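Local coordinates for putative primosome component (PDB 2QGZ), which probably acts as an ATP-dependent helicase loader of the primosome, helping to deliver the replicative helicase to DNA, at residues Val212-Ile223 with Tyr243-Thr254. Residues are numbered along the deposited sequence; the frame is centred on the assembly and turned at random.
Sequences VKNVPVLILDDI and YRMLEELPTFFT
Tyr243 and Lys213 meet where a beta-alpha-beta crossover closes, the chain leaving strand 217-221, running through helix 237-247 and returning as parallel neighbour 251-255 in the central sheet of a P-loop NTPase-like fold. Lys213 crosses one face of the tyrosine ring, with NZ 4.3 Å from the centroid in a cation-pi contact and salt-bridged to Asp210; at the ring edge, Tyr243 OH donates to Asn214 OD1 (2.7 Å). Arg244 illustrates how one buried guanidinium ties a helix end to the loop leading into strand 217-221 and the start of strand 251-255. Bent at chi3 (76°), it sends NH1 and NH2 end-on to Val215 O, NH1 also to Lys213 O, NH2 to Pro250 O and NE to Thr251 OG1, while Leu218 CB and Leu249 CB sandwich its faces. After a Schellman turn at Glu248, the strands pair: Phe252 N bonds to Leu218 O and Phe252 O accepts from Leu220 N. Ile219 CD1 presses on Phe252 CB (3.3 Å) on the face covered by helix 165-179; Leu220 CD1 meets Phe253 CE2 on the other. Asp221, near a bound phosphate, is probably the Walker B acid; its OD1 accepts from Thr254 OG1, 2.7 Å away and above the carboxylate plane.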
ATOM      1  N   VAL A 212       4.161  10.705  -6.428  1.00 51.84           N
ATOM      2  CA  VAL A 212       3.949   9.624  -5.483  1.00 47.42           C
ATOM      3  C   VAL A 212       3.977  10.003  -4.004  1.00 46.33           C
ATOM      4  O   VAL A 212       3.149   9.532  -3.228  1.00 48.01           O
ATOM      5  CB  VAL A 212       4.991   8.503  -5.756  1.00 46.16           C
ATOM      6  CG1 VAL A 212       5.190   7.631  -4.539  1.00 44.66           C
ATOM      7  CG2 VAL A 212       4.540   7.673  -6.942  1.00 44.83           C
ATOM      8  N   LYS A 213       4.910  10.858  -3.605  1.00 43.27           N
ATOM      9  CA  LYS A 213       5.016  11.207  -2.197  1.00 40.74           C
ATOM     10  C   LYS A 213       3.904  12.057  -1.599  1.00 39.47           C
ATOM     11  O   LYS A 213       3.680  12.007  -0.396  1.00 39.12           O
ATOM     12  CB  LYS A 213       6.364  11.874  -1.910  1.00 40.76           C
ATOM     13  CG  LYS A 213       6.545  13.266  -2.472  1.00 39.17           C
ATOM     14  CD  LYS A 213       7.782  13.900  -1.850  1.00 41.01           C
ATOM     15  CE  LYS A 213       8.158  15.215  -2.513  1.00 41.23           C
ATOM     16  NZ  LYS A 213       7.035  16.184  -2.528  1.00 42.25           N
ATOM     17  N   ASN A 214       3.198  12.832  -2.412  1.00 38.65           N
ATOM     18  CA  ASN A 214       2.149  13.668  -1.847  1.00 37.91           C
ATOM     19  C   ASN A 214       0.715  13.185  -2.066  1.00 36.55           C
ATOM     20  O   ASN A 214      -0.229  13.906  -1.743  1.00 35.67           O
ATOM     21  CB  ASN A 214       2.294  15.116  -2.342  1.00 38.55           C
ATOM     22  CG  ASN A 214       1.548  16.118  -1.450  1.00 39.44           C
ATOM     23  OD1 ASN A 214       1.724  16.121  -0.227  1.00 42.96           O
ATOM     24  ND2 ASN A 214       0.717  16.968  -2.058  1.00 37.45           N
ATOM     25  N   VAL A 215       0.531  11.978  -2.598  1.00 35.44           N
ATOM     26  CA  VAL A 215      -0.825  11.480  -2.798  1.00 33.43           C
ATOM     27  C   VAL A 215      -1.480  11.225  -1.440  1.00 34.13           C
ATOM     28  O   VAL A 215      -0.818  10.827  -0.484  1.00 35.45           O
ATOM     29  CB  VAL A 215      -0.848  10.188  -3.631  1.00 33.91           C
ATOM     30  CG1 VAL A 215      -0.313  10.476  -5.032  1.00 31.84           C
ATOM     31  CG2 VAL A 215      -0.032   9.095  -2.942  1.00 31.84           C
ATOM     32  N   PRO A 216      -2.793  11.461  -1.335  1.00 32.96           N
ATOM     33  CA  PRO A 216      -3.523  11.259  -0.077  1.00 33.61           C
ATOM     34  C   PRO A 216      -3.313   9.904   0.592  1.00 32.60           C
ATOM     35  O   PRO A 216      -3.160   9.825   1.809  1.00 33.85           O
ATOM     36  CB  PRO A 216      -4.972  11.476  -0.489  1.00 32.80           C
ATOM     37  CG  PRO A 216      -4.848  12.488  -1.592  1.00 32.18           C
ATOM     38  CD  PRO A 216      -3.700  11.939  -2.394  1.00 31.52           C
ATOM     39  N   VAL A 217      -3.327   8.845  -0.205  1.00 30.90           N
ATOM     40  CA  VAL A 217      -3.150   7.492   0.302  1.00 29.47           C
ATOM     41  C   VAL A 217      -2.239   6.762  -0.667  1.00 28.90           C
ATOM     42  O   VAL A 217      -2.507   6.721  -1.864  1.00 26.98           O
ATOM     43  CB  VAL A 217      -4.484   6.734   0.375  1.00 27.79           C
ATOM     44  CG1 VAL A 217      -4.244   5.320   0.835  1.00 29.37           C
ATOM     45  CG2 VAL A 217      -5.424   7.429   1.320  1.00 30.30           C
ATOM     46  N   LEU A 218      -1.174   6.178  -0.137  1.00 28.03           N
ATOM     47  CA  LEU A 218      -0.195   5.478  -0.951  1.00 28.39           C
ATOM     48  C   LEU A 218      -0.060   4.017  -0.530  1.00 28.81           C
ATOM     49  O   LEU A 218       0.060   3.710   0.668  1.00 28.61           O
ATOM     50  CB  LEU A 218       1.159   6.184  -0.830  1.00 26.22           C
ATOM     51  CG  LEU A 218       2.325   5.531  -1.568  1.00 29.02           C
ATOM     52  CD1 LEU A 218       2.080   5.572  -3.079  1.00 26.95           C
ATOM     53  CD2 LEU A 218       3.613   6.262  -1.217  1.00 25.42           C
ATOM     54  N   ILE A 219      -0.083   3.124  -1.516  1.00 28.92           N
ATOM     55  CA  ILE A 219       0.049   1.699  -1.268  1.00 30.82           C
ATOM     56  C   ILE A 219       1.361   1.241  -1.904  1.00 32.44           C
ATOM     57  O   ILE A 219       1.529   1.350  -3.118  1.00 32.68           O
ATOM     58  CB  ILE A 219      -1.090   0.888  -1.945  1.00 33.12           C
ATOM     59  CG1 ILE A 219      -2.471   1.435  -1.553  1.00 35.53           C
ATOM     60  CG2 ILE A 219      -0.932  -0.595  -1.616  1.00 30.13           C
ATOM     61  CD1 ILE A 219      -2.806   1.330  -0.094  1.00 37.10           C
ATOM     62  N   LEU A 220       2.287   0.735  -1.096  1.00 31.61           N
ATOM     63  CA  LEU A 220       3.563   0.247  -1.621  1.00 34.47           C
ATOM     64  C   LEU A 220       3.509  -1.290  -1.679  1.00 35.68           C
ATOM     65  O   LEU A 220       3.801  -1.968  -0.692  1.00 36.25           O
ATOM     66  CB  LEU A 220       4.716   0.712  -0.718  1.00 34.31           C
ATOM     67  CG  LEU A 220       4.832   2.232  -0.579  1.00 35.32           C
ATOM     68  CD1 LEU A 220       5.899   2.576   0.427  1.00 39.38           C
ATOM     69  CD2 LEU A 220       5.166   2.858  -1.920  1.00 34.68           C
ATOM     70  N   ASP A 221       3.124  -1.826  -2.837  1.00 38.27           N
ATOM     71  CA  ASP A 221       2.999  -3.269  -3.031  1.00 41.38           C
ATOM     72  C   ASP A 221       4.321  -4.036  -2.989  1.00 42.38           C
ATOM     73  O   ASP A 221       5.322  -3.626  -3.564  1.00 40.59           O
ATOM     74  CB  ASP A 221       2.262  -3.565  -4.336  1.00 44.17           C
ATOM     75  CG  ASP A 221       2.130  -5.051  -4.608  1.00 47.14           C
ATOM     76  OD1 ASP A 221       1.618  -5.787  -3.735  1.00 46.81           O
ATOM     77  OD2 ASP A 221       2.531  -5.487  -5.709  1.00 49.85           O
ATOM     78  N   ASP A 222       4.263  -5.173  -2.305  1.00 45.60           N
ATOM     79  CA  ASP A 222       5.372  -6.081  -2.043  1.00 49.40           C
ATOM     80  C   ASP A 222       6.743  -5.440  -1.920  1.00 48.64           C
ATOM     81  O   ASP A 222       7.631  -5.604  -2.758  1.00 47.53           O
ATOM     82  CB  ASP A 222       5.400  -7.272  -3.025  1.00 54.41           C
ATOM     83  CG  ASP A 222       5.932  -6.910  -4.384  1.00 58.51           C
ATOM     84  OD1 ASP A 222       6.399  -7.831  -5.097  1.00 60.56           O
ATOM     85  OD2 ASP A 222       5.872  -5.715  -4.748  1.00 62.05           O
ATOM     86  N   ILE A 223       6.890  -4.695  -0.836  1.00 49.28           N
ATOM     87  CA  ILE A 223       8.138  -4.047  -0.519  1.00 50.24           C
ATOM     88  C   ILE A 223       9.052  -5.232  -0.190  1.00 52.59           C
ATOM     89  O   ILE A 223       8.572  -6.322   0.135  1.00 51.19           O
ATOM     90  CB  ILE A 223       7.957  -3.126   0.701  1.00 48.78           C
ATOM     91  CG1 ILE A 223       9.230  -2.321   0.943  1.00 48.27           C
ATOM     92  CG2 ILE A 223       7.547  -3.947   1.913  1.00 45.52           C
ATOM     93  CD1 ILE A 223       9.086  -1.294   2.041  1.00 49.67           C
ATOM     94  N   TYR A 243       8.936  12.013   4.442  1.00 30.71           N
ATOM     95  CA  TYR A 243       8.025  13.079   4.076  1.00 31.49           C
ATOM     96  C   TYR A 243       6.570  12.759   4.417  1.00 33.92           C
ATOM     97  O   TYR A 243       5.822  13.648   4.832  1.00 34.97           O
ATOM     98  CB  TYR A 243       8.158  13.372   2.585  1.00 30.65           C
ATOM     99  CG  TYR A 243       7.098  14.293   2.042  1.00 30.28           C
ATOM    100  CD1 TYR A 243       5.910  13.784   1.519  1.00 29.28           C
ATOM    101  CD2 TYR A 243       7.286  15.676   2.037  1.00 31.00           C
ATOM    102  CE1 TYR A 243       4.931  14.630   0.998  1.00 31.54           C
ATOM    103  CE2 TYR A 243       6.322  16.537   1.515  1.00 31.47           C
ATOM    104  CZ  TYR A 243       5.144  16.008   1.000  1.00 34.01           C
ATOM    105  OH  TYR A 243       4.175  16.850   0.500  1.00 32.96           O
ATOM    106  N   ARG A 244       6.157  11.503   4.242  1.00 33.53           N
ATOM    107  CA  ARG A 244       4.782  11.152   4.551  1.00 34.42           C
ATOM    108  C   ARG A 244       4.569  11.115   6.065  1.00 34.70           C
ATOM    109  O   ARG A 244       3.462  11.364   6.544  1.00 33.56           O
ATOM    110  CB  ARG A 244       4.384   9.831   3.865  1.00 30.63           C
ATOM    111  CG  ARG A 244       4.290   9.968   2.338  1.00 30.52           C
ATOM    112  CD  ARG A 244       3.853   8.671   1.633  1.00 31.87           C
ATOM    113  NE  ARG A 244       2.425   8.415   1.787  1.00 31.49           N
ATOM    114  CZ  ARG A 244       1.463   9.065   1.136  1.00 32.85           C
ATOM    115  NH1 ARG A 244       1.762  10.018   0.268  1.00 32.26           N
ATOM    116  NH2 ARG A 244       0.192   8.770   1.364  1.00 30.95           N
ATOM    117  N   MET A 245       5.628  10.838   6.821  1.00 35.98           N
ATOM    118  CA  MET A 245       5.511  10.842   8.281  1.00 37.03           C
ATOM    119  C   MET A 245       5.213  12.275   8.736  1.00 37.67           C
ATOM    120  O   MET A 245       4.259  12.517   9.476  1.00 39.54           O
ATOM    121  CB  MET A 245       6.807  10.349   8.950  1.00 36.19           C
ATOM    122  CG  MET A 245       6.787   8.867   9.339  1.00 32.78           C
ATOM    123  SD  MET A 245       8.332   8.220  10.044  1.00 33.21           S
ATOM    124  CE  MET A 245       8.249   8.940  11.671  1.00 32.18           C
ATOM    125  N   LEU A 246       6.020  13.225   8.273  1.00 38.28           N
ATOM    126  CA  LEU A 246       5.838  14.630   8.633  1.00 39.78           C
ATOM    127  C   LEU A 246       4.516  15.184   8.128  1.00 40.44           C
ATOM    128  O   LEU A 246       3.856  15.945   8.821  1.00 42.26           O
ATOM    129  CB  LEU A 246       6.977  15.483   8.071  1.00 38.39           C
ATOM    130  CG  LEU A 246       8.317  15.442   8.794  1.00 39.06           C
ATOM    131  CD1 LEU A 246       9.392  16.045   7.904  1.00 39.44           C
ATOM    132  CD2 LEU A 246       8.209  16.209  10.099  1.00 39.03           C
ATOM    133  N   GLU A 247       4.134  14.801   6.917  1.00 41.09           N
ATOM    134  CA  GLU A 247       2.895  15.277   6.317  1.00 41.68           C
ATOM    135  C   GLU A 247       1.641  14.526   6.785  1.00 41.63           C
ATOM    136  O   GLU A 247       0.532  14.847   6.364  1.00 41.96           O
ATOM    137  CB  GLU A 247       3.003  15.184   4.793  1.00 42.40           C
ATOM    138  CG  GLU A 247       3.820  16.282   4.129  1.00 44.60           C
ATOM    139  CD  GLU A 247       2.949  17.448   3.712  1.00 46.75           C
ATOM    140  OE1 GLU A 247       1.764  17.198   3.377  1.00 48.40           O
ATOM    141  OE2 GLU A 247       3.437  18.602   3.698  1.00 46.31           O
ATOM    142  N   GLU A 248       1.819  13.523   7.639  1.00 42.17           N
ATOM    143  CA  GLU A 248       0.693  12.735   8.145  1.00 43.89           C
ATOM    144  C   GLU A 248      -0.164  12.189   7.005  1.00 41.45           C
ATOM    145  O   GLU A 248      -1.371  12.413   6.956  1.00 44.51           O
ATOM    146  CB  GLU A 248      -0.178  13.580   9.089  1.00 45.45           C
ATOM    147  CG  GLU A 248       0.590  14.184  10.264  1.00 52.39           C
ATOM    148  CD  GLU A 248      -0.275  15.068  11.160  1.00 57.16           C
ATOM    149  OE1 GLU A 248      -1.078  15.870  10.630  1.00 58.46           O
ATOM    150  OE2 GLU A 248      -0.141  14.973  12.399  1.00 60.51           O
ATOM    151  N   LEU A 249       0.473  11.482   6.082  1.00 38.36           N
ATOM    152  CA  LEU A 249      -0.233  10.897   4.955  1.00 35.72           C
ATOM    153  C   LEU A 249      -0.227   9.361   5.110  1.00 35.87           C
ATOM    154  O   LEU A 249       0.833   8.730   5.170  1.00 34.90           O
ATOM    155  CB  LEU A 249       0.433  11.332   3.643  1.00 33.76           C
ATOM    156  CG  LEU A 249       0.431  12.840   3.314  1.00 32.66           C
ATOM    157  CD1 LEU A 249       1.263  13.101   2.073  1.00 32.19           C
ATOM    158  CD2 LEU A 249      -0.989  13.332   3.086  1.00 29.13           C
ATOM    159  N   PRO A 250      -1.422   8.746   5.190  1.00 34.98           N
ATOM    160  CA  PRO A 250      -1.611   7.297   5.344  1.00 34.03           C
ATOM    161  C   PRO A 250      -0.810   6.515   4.309  1.00 33.81           C
ATOM    162  O   PRO A 250      -0.905   6.778   3.110  1.00 34.77           O
ATOM    163  CB  PRO A 250      -3.112   7.121   5.147  1.00 34.81           C
ATOM    164  CG  PRO A 250      -3.678   8.448   5.585  1.00 34.94           C
ATOM    165  CD  PRO A 250      -2.716   9.418   4.970  1.00 34.77           C
ATOM    166  N   THR A 251      -0.045   5.534   4.770  1.00 32.23           N
ATOM    167  CA  THR A 251       0.790   4.741   3.885  1.00 30.29           C
ATOM    168  C   THR A 251       0.617   3.266   4.195  1.00 31.27           C
ATOM    169  O   THR A 251       0.708   2.854   5.351  1.00 32.00           O
ATOM    170  CB  THR A 251       2.251   5.147   4.074  1.00 29.86           C
ATOM    171  OG1 THR A 251       2.351   6.573   3.940  1.00 28.04           O
ATOM    172  CG2 THR A 251       3.147   4.467   3.048  1.00 26.38           C
ATOM    173  N   PHE A 252       0.345   2.473   3.164  1.00 31.40           N
ATOM    174  CA  PHE A 252       0.156   1.038   3.339  1.00 31.14           C
ATOM    175  C   PHE A 252       1.278   0.267   2.649  1.00 30.26           C
ATOM    176  O   PHE A 252       2.014   0.828   1.847  1.00 30.43           O
ATOM    177  CB  PHE A 252      -1.184   0.601   2.741  1.00 29.33           C
ATOM    178  CG  PHE A 252      -2.382   1.239   3.386  1.00 31.11           C
ATOM    179  CD1 PHE A 252      -2.597   2.611   3.290  1.00 32.28           C
ATOM    180  CD2 PHE A 252      -3.306   0.462   4.084  1.00 30.00           C
ATOM    181  CE1 PHE A 252      -3.720   3.203   3.881  1.00 34.55           C
ATOM    182  CE2 PHE A 252      -4.430   1.042   4.678  1.00 31.11           C
ATOM    183  CZ  PHE A 252      -4.640   2.414   4.578  1.00 32.23           C
ATOM    184  N   PHE A 253       1.407  -1.017   2.968  1.00 30.04           N
ATOM    185  CA  PHE A 253       2.426  -1.868   2.363  1.00 30.06           C
ATOM    186  C   PHE A 253       1.917  -3.302   2.298  1.00 31.04           C
ATOM    187  O   PHE A 253       0.991  -3.672   3.012  1.00 32.15           O
ATOM    188  CB  PHE A 253       3.712  -1.918   3.206  1.00 30.48           C
ATOM    189  CG  PHE A 253       4.227  -0.585   3.659  1.00 27.43           C
ATOM    190  CD1 PHE A 253       3.642   0.074   4.739  1.00 26.33           C
ATOM    191  CD2 PHE A 253       5.341  -0.010   3.037  1.00 28.76           C
ATOM    192  CE1 PHE A 253       4.161   1.289   5.205  1.00 28.74           C
ATOM    193  CE2 PHE A 253       5.875   1.209   3.492  1.00 28.36           C
ATOM    194  CZ  PHE A 253       5.282   1.859   4.582  1.00 28.81           C
ATOM    195  N   THR A 254       2.528  -4.103   1.437  1.00 30.97           N
ATOM    196  CA  THR A 254       2.217  -5.529   1.353  1.00 31.33           C
ATOM    197  C   THR A 254       3.610  -6.152   1.266  1.00 33.21           C
ATOM    198  O   THR A 254       4.541  -5.540   0.733  1.00 30.22           O
ATOM    199  CB  THR A 254       1.432  -5.929   0.088  1.00 31.51           C
ATOM    200  OG1 THR A 254       2.237  -5.687  -1.060  1.00 29.34           O
ATOM    201  CG2 THR A 254       0.134  -5.146  -0.029  1.00 32.48           C
TER